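Local coordinates for protein alpha-2,3-sialyltransferase (Campylobacter jejuni, PDB 2P2V) that probably transfers sialic acid from a CMP-activated donor onto glycan acceptors through an alpha-2,3 linkage, this chain being the glycosyltransferase part of a longer, probably membrane-bound protein, at residues Q75-Y89 and K253-D265. Numbering follows the deposited sequence.
With EDO (1,2-ethanediol), chain C.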
loop_
_atom_site.group_PDB
_atom_site.type_symbol
_atom_site.label_atom_id
_atom_site.label_comp_id
_atom_site.label_asym_id
_atom_site.label_seq_id
_atom_site.Cartn_x
_atom_site.Cartn_y
_atom_site.Cartn_z
ATOM N N GLN A 75 -12.455 -20.471 -13.619
ATOM C CA GLN A 75 -12.942 -21.283 -14.736
ATOM C C GLN A 75 -13.441 -20.393 -15.908
ATOM O O GLN A 75 -13.162 -20.671 -17.080
ATOM C CB GLN A 75 -14.052 -22.215 -14.258
ATOM C CG GLN A 75 -13.533 -23.235 -13.219
ATOM C CD GLN A 75 -13.566 -22.754 -11.763
ATOM O OE1 GLN A 75 -13.705 -21.560 -11.472
ATOM N NE2 GLN A 75 -13.425 -23.718 -10.820
ATOM N N GLN A 76 -14.112 -19.292 -15.585
ATOM C CA GLN A 76 -14.685 -18.489 -16.684
ATOM C C GLN A 76 -13.582 -17.795 -17.475
ATOM O O GLN A 76 -13.705 -17.583 -18.715
ATOM C CB GLN A 76 -15.613 -17.417 -16.125
ATOM C CG GLN A 76 -16.897 -17.855 -15.475
ATOM C CD GLN A 76 -17.911 -18.432 -16.419
ATOM O OE1 GLN A 76 -17.586 -19.012 -17.462
ATOM N NE2 GLN A 76 -19.176 -18.237 -16.070
ATOM N N TYR A 77 -12.543 -17.347 -16.777
ATOM C CA TYR A 77 -11.384 -16.709 -17.470
ATOM C C TYR A 77 -10.775 -17.671 -18.495
ATOM O O TYR A 77 -10.541 -17.337 -19.621
ATOM C CB TYR A 77 -10.338 -16.300 -16.430
ATOM C CG TYR A 77 -9.139 -15.571 -17.000
ATOM C CD1 TYR A 77 -9.210 -14.197 -17.284
ATOM C CD2 TYR A 77 -7.959 -16.239 -17.289
ATOM C CE1 TYR A 77 -8.100 -13.526 -17.824
ATOM C CE2 TYR A 77 -6.824 -15.561 -17.824
ATOM C CZ TYR A 77 -6.917 -14.214 -18.044
ATOM O OH TYR A 77 -5.786 -13.621 -18.548
ATOM N N HIS A 78 -10.530 -18.913 -18.056
ATOM C CA HIS A 78 -10.020 -19.949 -18.932
ATOM C C HIS A 78 -11.026 -20.231 -20.083
ATOM O O HIS A 78 -10.635 -20.352 -21.251
ATOM C CB HIS A 78 -9.852 -21.207 -18.017
ATOM C CG HIS A 78 -9.608 -22.469 -18.787
ATOM N ND1 HIS A 78 -8.598 -22.596 -19.709
ATOM C CD2 HIS A 78 -10.242 -23.669 -18.746
ATOM C CE1 HIS A 78 -8.652 -23.798 -20.252
ATOM N NE2 HIS A 78 -9.642 -24.469 -19.675
ATOM N N THR A 79 -12.311 -20.265 -19.779
ATOM C CA THR A 79 -13.340 -20.542 -20.810
ATOM C C THR A 79 -13.295 -19.425 -21.842
ATOM O O THR A 79 -13.276 -19.684 -23.038
ATOM C CB THR A 79 -14.752 -20.659 -20.215
ATOM O OG1 THR A 79 -14.804 -21.750 -19.269
ATOM C CG2 THR A 79 -15.773 -20.975 -21.312
ATOM N N ALA A 80 -13.277 -18.192 -21.357
ATOM C CA ALA A 80 -13.160 -17.048 -22.299
ATOM C C ALA A 80 -11.901 -17.054 -23.193
ATOM O O ALA A 80 -11.968 -16.678 -24.398
ATOM C CB ALA A 80 -13.292 -15.742 -21.470
ATOM N N LYS A 81 -10.739 -17.407 -22.646
ATOM C CA LYS A 81 -9.512 -17.555 -23.415
ATOM C C LYS A 81 -9.660 -18.674 -24.449
ATOM O O LYS A 81 -9.217 -18.502 -25.566
ATOM C CB LYS A 81 -8.309 -17.878 -22.538
ATOM C CG LYS A 81 -7.861 -16.810 -21.610
ATOM C CD LYS A 81 -7.165 -15.717 -22.447
ATOM C CE LYS A 81 -6.784 -14.627 -21.541
ATOM N NZ LYS A 81 -5.974 -13.595 -22.264
ATOM N N GLN A 82 -10.339 -19.754 -24.094
ATOM C CA GLN A 82 -10.594 -20.794 -25.090
ATOM C C GLN A 82 -11.625 -20.381 -26.183
ATOM O O GLN A 82 -11.470 -20.770 -27.329
ATOM C CB GLN A 82 -11.048 -22.055 -24.387
ATOM C CG GLN A 82 -9.926 -22.680 -23.570
ATOM C CD GLN A 82 -8.710 -23.028 -24.396
ATOM O OE1 GLN A 82 -8.832 -23.597 -25.495
ATOM N NE2 GLN A 82 -7.526 -22.748 -23.857
ATOM N N LEU A 83 -12.662 -19.631 -25.810
ATOM C CA LEU A 83 -13.635 -19.102 -26.781
ATOM C C LEU A 83 -12.881 -18.279 -27.777
ATOM O O LEU A 83 -13.170 -18.331 -28.967
ATOM C CB LEU A 83 -14.710 -18.243 -26.102
ATOM C CG LEU A 83 -15.641 -18.988 -25.140
ATOM C CD1 LEU A 83 -16.500 -18.057 -24.401
ATOM C CD2 LEU A 83 -16.495 -20.041 -25.895
ATOM N N ILE A 84 -11.906 -17.514 -27.301
ATOM C CA ILE A 84 -11.141 -16.583 -28.148
ATOM C C ILE A 84 -10.175 -17.341 -29.067
ATOM O O ILE A 84 -10.174 -17.130 -30.290
ATOM C CB ILE A 84 -10.337 -15.573 -27.307
ATOM C CG1 ILE A 84 -11.298 -14.651 -26.544
ATOM C CG2 ILE A 84 -9.285 -14.848 -28.173
ATOM C CD1 ILE A 84 -10.735 -13.980 -25.329
ATOM N N LEU A 85 -9.335 -18.186 -28.461
ATOM C CA LEU A 85 -8.443 -19.079 -29.210
ATOM C C LEU A 85 -9.139 -19.968 -30.257
ATOM O O LEU A 85 -8.530 -20.268 -31.285
ATOM C CB LEU A 85 -7.642 -19.982 -28.243
ATOM C CG LEU A 85 -6.603 -19.326 -27.328
ATOM C CD1 LEU A 85 -6.154 -20.310 -26.258
ATOM C CD2 LEU A 85 -5.385 -18.792 -28.099
ATOM N N LYS A 86 -10.360 -20.435 -29.980
ATOM C CA LYS A 86 -11.094 -21.326 -30.881
ATOM C C LYS A 86 -11.919 -20.543 -31.904
ATOM O O LYS A 86 -12.719 -21.138 -32.657
ATOM C CB LYS A 86 -12.011 -22.234 -30.082
ATOM C CG LYS A 86 -11.267 -23.334 -29.277
ATOM C CD LYS A 86 -12.263 -24.320 -28.665
ATOM C CE LYS A 86 -13.358 -24.752 -29.716
ATOM N NZ LYS A 86 -14.591 -25.498 -29.235
ATOM N N ASN A 87 -11.716 -19.222 -31.914
ATOM C CA ASN A 87 -12.465 -18.272 -32.753
ATOM C C ASN A 87 -14.028 -18.351 -32.602
ATOM O O ASN A 87 -14.770 -18.103 -33.567
ATOM C CB ASN A 87 -12.028 -18.404 -34.251
ATOM C CG ASN A 87 -10.528 -18.169 -34.471
ATOM O OD1 ASN A 87 -9.971 -17.142 -34.083
ATOM N ND2 ASN A 87 -9.875 -19.118 -35.138
ATOM N N GLU A 88 -14.534 -18.723 -31.420
ATOM C CA GLU A 88 -15.963 -18.769 -31.203
ATOM C C GLU A 88 -16.499 -17.373 -30.951
ATOM O O GLU A 88 -17.570 -17.033 -31.424
ATOM C CB GLU A 88 -16.338 -19.731 -30.084
ATOM C CG GLU A 88 -15.879 -21.120 -30.454
ATOM C CD GLU A 88 -16.397 -22.251 -29.606
ATOM O OE1 GLU A 88 -17.406 -22.144 -28.910
ATOM O OE2 GLU A 88 -15.782 -23.321 -29.704
ATOM N N TYR A 89 -15.731 -16.557 -30.232
ATOM C CA TYR A 89 -16.070 -15.148 -30.067
ATOM C C TYR A 89 -14.826 -14.321 -30.081
ATOM O O TYR A 89 -13.718 -14.820 -29.837
ATOM C CB TYR A 89 -16.782 -14.906 -28.741
ATOM C CG TYR A 89 -18.110 -15.606 -28.529
ATOM C CD1 TYR A 89 -19.307 -14.936 -28.730
ATOM C CD2 TYR A 89 -18.170 -16.915 -28.027
ATOM C CE1 TYR A 89 -20.537 -15.542 -28.495
ATOM C CE2 TYR A 89 -19.356 -17.529 -27.812
ATOM C CZ TYR A 89 -20.557 -16.837 -28.003
ATOM O OH TYR A 89 -21.758 -17.480 -27.730
ATOM N N LYS A 253 -24.283 -21.902 -34.129
ATOM C CA LYS A 253 -22.987 -22.289 -33.604
ATOM C C LYS A 253 -22.544 -23.593 -34.285
ATOM O O LYS A 253 -23.355 -24.538 -34.426
ATOM C CB LYS A 253 -23.085 -22.497 -32.089
ATOM C CG LYS A 253 -23.425 -21.240 -31.262
ATOM C CD LYS A 253 -22.198 -20.639 -30.645
ATOM C CE LYS A 253 -22.513 -19.855 -29.434
ATOM N NZ LYS A 253 -22.004 -20.510 -28.191
ATOM N N HIS A 254 -21.272 -23.669 -34.691
ATOM C CA HIS A 254 -20.726 -24.966 -35.106
ATOM C C HIS A 254 -20.967 -25.996 -34.009
ATOM O O HIS A 254 -21.154 -25.638 -32.848
ATOM C CB HIS A 254 -19.244 -24.921 -35.462
ATOM C CG HIS A 254 -18.687 -26.273 -35.782
ATOM N ND1 HIS A 254 -17.991 -27.032 -34.861
ATOM C CD2 HIS A 254 -18.790 -27.038 -36.898
ATOM C CE1 HIS A 254 -17.651 -28.186 -35.411
ATOM N NE2 HIS A 254 -18.129 -28.219 -36.644
ATOM N N ASN A 255 -20.958 -27.276 -34.375
ATOM C CA ASN A 255 -21.490 -28.309 -33.480
ATOM C C ASN A 255 -20.660 -28.561 -32.237
ATOM O O ASN A 255 -21.194 -28.858 -31.152
ATOM C CB ASN A 255 -21.714 -29.632 -34.202
ATOM C CG ASN A 255 -22.955 -30.332 -33.707
ATOM O OD1 ASN A 255 -22.893 -31.192 -32.823
ATOM N ND2 ASN A 255 -24.104 -29.923 -34.238
ATOM N N ASN A 256 -19.350 -28.451 -32.415
ATOM C CA ASN A 256 -18.429 -28.688 -31.328
ATOM C C ASN A 256 -18.021 -27.375 -30.655
ATOM O O ASN A 256 -16.898 -27.230 -30.172
ATOM C CB ASN A 256 -17.254 -29.523 -31.827
ATOM C CG ASN A 256 -17.682 -30.949 -32.159
ATOM O OD1 ASN A 256 -18.527 -31.171 -33.033
ATOM N ND2 ASN A 256 -17.130 -31.914 -31.437
ATOM N N SER A 257 -18.954 -26.423 -30.653
ATOM C CA SER A 257 -18.820 -25.214 -29.863
ATOM C C SER A 257 -18.684 -25.561 -28.387
ATOM O O SER A 257 -19.337 -26.470 -27.896
ATOM C CB SER A 257 -20.047 -24.327 -30.059
ATOM O OG SER A 257 -19.920 -23.660 -31.299
ATOM N N ILE A 258 -17.852 -24.808 -27.674
ATOM C CA ILE A 258 -17.879 -24.822 -26.213
ATOM C C ILE A 258 -19.283 -24.444 -25.754
ATOM O O ILE A 258 -19.799 -23.349 -26.075
ATOM C CB ILE A 258 -16.846 -23.806 -25.624
ATOM C CG1 ILE A 258 -15.395 -24.211 -25.978
ATOM C CG2 ILE A 258 -17.042 -23.664 -24.131
ATOM C CD1 ILE A 258 -14.364 -23.097 -25.808
ATOM N N ASN A 259 -19.901 -25.334 -25.004
ATOM C CA ASN A 259 -21.258 -25.134 -24.544
ATOM C C ASN A 259 -21.433 -25.362 -23.074
ATOM O O ASN A 259 -22.561 -25.400 -22.586
ATOM C CB ASN A 259 -22.222 -26.056 -25.294
ATOM C CG ASN A 259 -21.952 -27.553 -25.046
ATOM O OD1 ASN A 259 -20.937 -27.957 -24.450
ATOM N ND2 ASN A 259 -22.870 -28.385 -25.535
ATOM N N ASP A 260 -20.331 -25.566 -22.354
ATOM C CA ASP A 260 -20.391 -25.719 -20.882
ATOM C C ASP A 260 -19.128 -25.007 -20.388
ATOM O O ASP A 260 -18.199 -24.810 -21.175
ATOM C CB ASP A 260 -20.370 -27.201 -20.513
ATOM C CG ASP A 260 -20.826 -27.476 -19.094
ATOM O OD1 ASP A 260 -21.130 -26.521 -18.354
ATOM O OD2 ASP A 260 -20.854 -28.686 -18.696
ATOM N N ILE A 261 -19.149 -24.571 -19.132
ATOM C CA ILE A 261 -17.998 -23.918 -18.496
ATOM C C ILE A 261 -16.862 -24.937 -18.452
ATOM O O ILE A 261 -17.100 -26.114 -18.129
ATOM C CB ILE A 261 -18.349 -23.363 -17.070
ATOM C CG1 ILE A 261 -17.214 -22.522 -16.487
ATOM C CG2 ILE A 261 -18.789 -24.525 -16.058
ATOM C CD1 ILE A 261 -17.660 -21.762 -15.197
ATOM N N LEU A 262 -15.661 -24.507 -18.835
ATOM C CA LEU A 262 -14.495 -25.412 -18.799
ATOM C C LEU A 262 -13.981 -25.687 -17.407
ATOM O O LEU A 262 -13.987 -24.842 -16.516
ATOM C CB LEU A 262 -13.370 -24.856 -19.664
ATOM C CG LEU A 262 -13.723 -24.599 -21.137
ATOM C CD1 LEU A 262 -12.476 -24.305 -21.928
ATOM C CD2 LEU A 262 -14.536 -25.759 -21.786
ATOM N N LEU A 263 -13.480 -26.904 -17.212
ATOM C CA LEU A 263 -12.910 -27.284 -15.932
ATOM C C LEU A 263 -11.420 -27.007 -16.020
ATOM O O LEU A 263 -10.857 -27.002 -17.102
ATOM C CB LEU A 263 -13.110 -28.804 -15.733
ATOM C CG LEU A 263 -14.285 -29.332 -14.883
ATOM C CD1 LEU A 263 -15.552 -28.510 -14.836
ATOM C CD2 LEU A 263 -14.546 -30.845 -15.202
ATOM N N THR A 264 -10.749 -26.870 -14.884
ATOM C CA THR A 264 -9.316 -26.611 -14.923
ATOM C C THR A 264 -8.580 -27.869 -14.457
ATOM O O THR A 264 -9.099 -28.599 -13.647
ATOM C CB THR A 264 -8.971 -25.415 -14.025
ATOM O OG1 THR A 264 -9.473 -25.665 -12.715
ATOM C CG2 THR A 264 -9.703 -24.151 -14.551
ATOM N N ASP A 265 -7.383 -28.082 -14.962
ATOM C CA ASP A 265 -6.483 -29.122 -14.438
ATOM C C ASP A 265 -5.860 -28.707 -13.108
ATOM O O ASP A 265 -5.597 -27.525 -12.868
ATOM C CB ASP A 265 -5.387 -29.382 -15.448
ATOM C CG ASP A 265 -5.872 -30.195 -16.644
ATOM O OD1 ASP A 265 -6.922 -30.862 -16.525
ATOM O OD2 ASP A 265 -5.200 -30.180 -17.695
HETATM C C1 EDO C . -6.852 -25.742 -17.955
HETATM O O1 EDO C . -6.192 -25.861 -16.681
HETATM C C2 EDO C . -6.739 -26.976 -18.821
HETATM O O2 EDO C . -7.650 -27.876 -18.221
HETATM O O HOH W 1 -10.233 -27.181 -19.599
HETATM O O HOH W 2 -19.517 -21.245 -27.590
#
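Thr79 OG1 takes the backbone N-H of Leu262 at 2.9 Å, a fairly straight bond (159° at the hydrogen). The same hydroxyl gives its proton to Gln75 O, one turn back, from above the carbonyl plane; with chi1 at -61°, OG1 lies beside the backbone N, where it can serve both, and that carbonyl also keeps its helical bond from Thr79 N. Past the helix end, closed by a Schellman motif with Asn87 as C-prime, Glu88 extends to the 253-265 loop: its OE1 accepts from Ile258 N at 3.0 Å on the syn side. A water bridges Glu88 OE1, Ile258 O and Lys253 NZ. Lys86 NZ donates to Asn256 O (3.0 Å), in the type I turn where Ser257 OG and N both donate to His254 O. Between these polar ends, Ile258 CD1 packs on Leu83 CD2 at 3.7 Å. A second water links His78 NE2 to Leu263 O, while His78 ND1 is hydrogen-bonded to Tyr139 OH of the second subunit. Ile261 CD1 abuts the amide of Gln76, which Tyr52 holds beside the bound CMP-sialic acid analogue. The loop covers helix 73-85, whose other side meets strand 62-68, and runs past helix 187-192 towards helix 268-283.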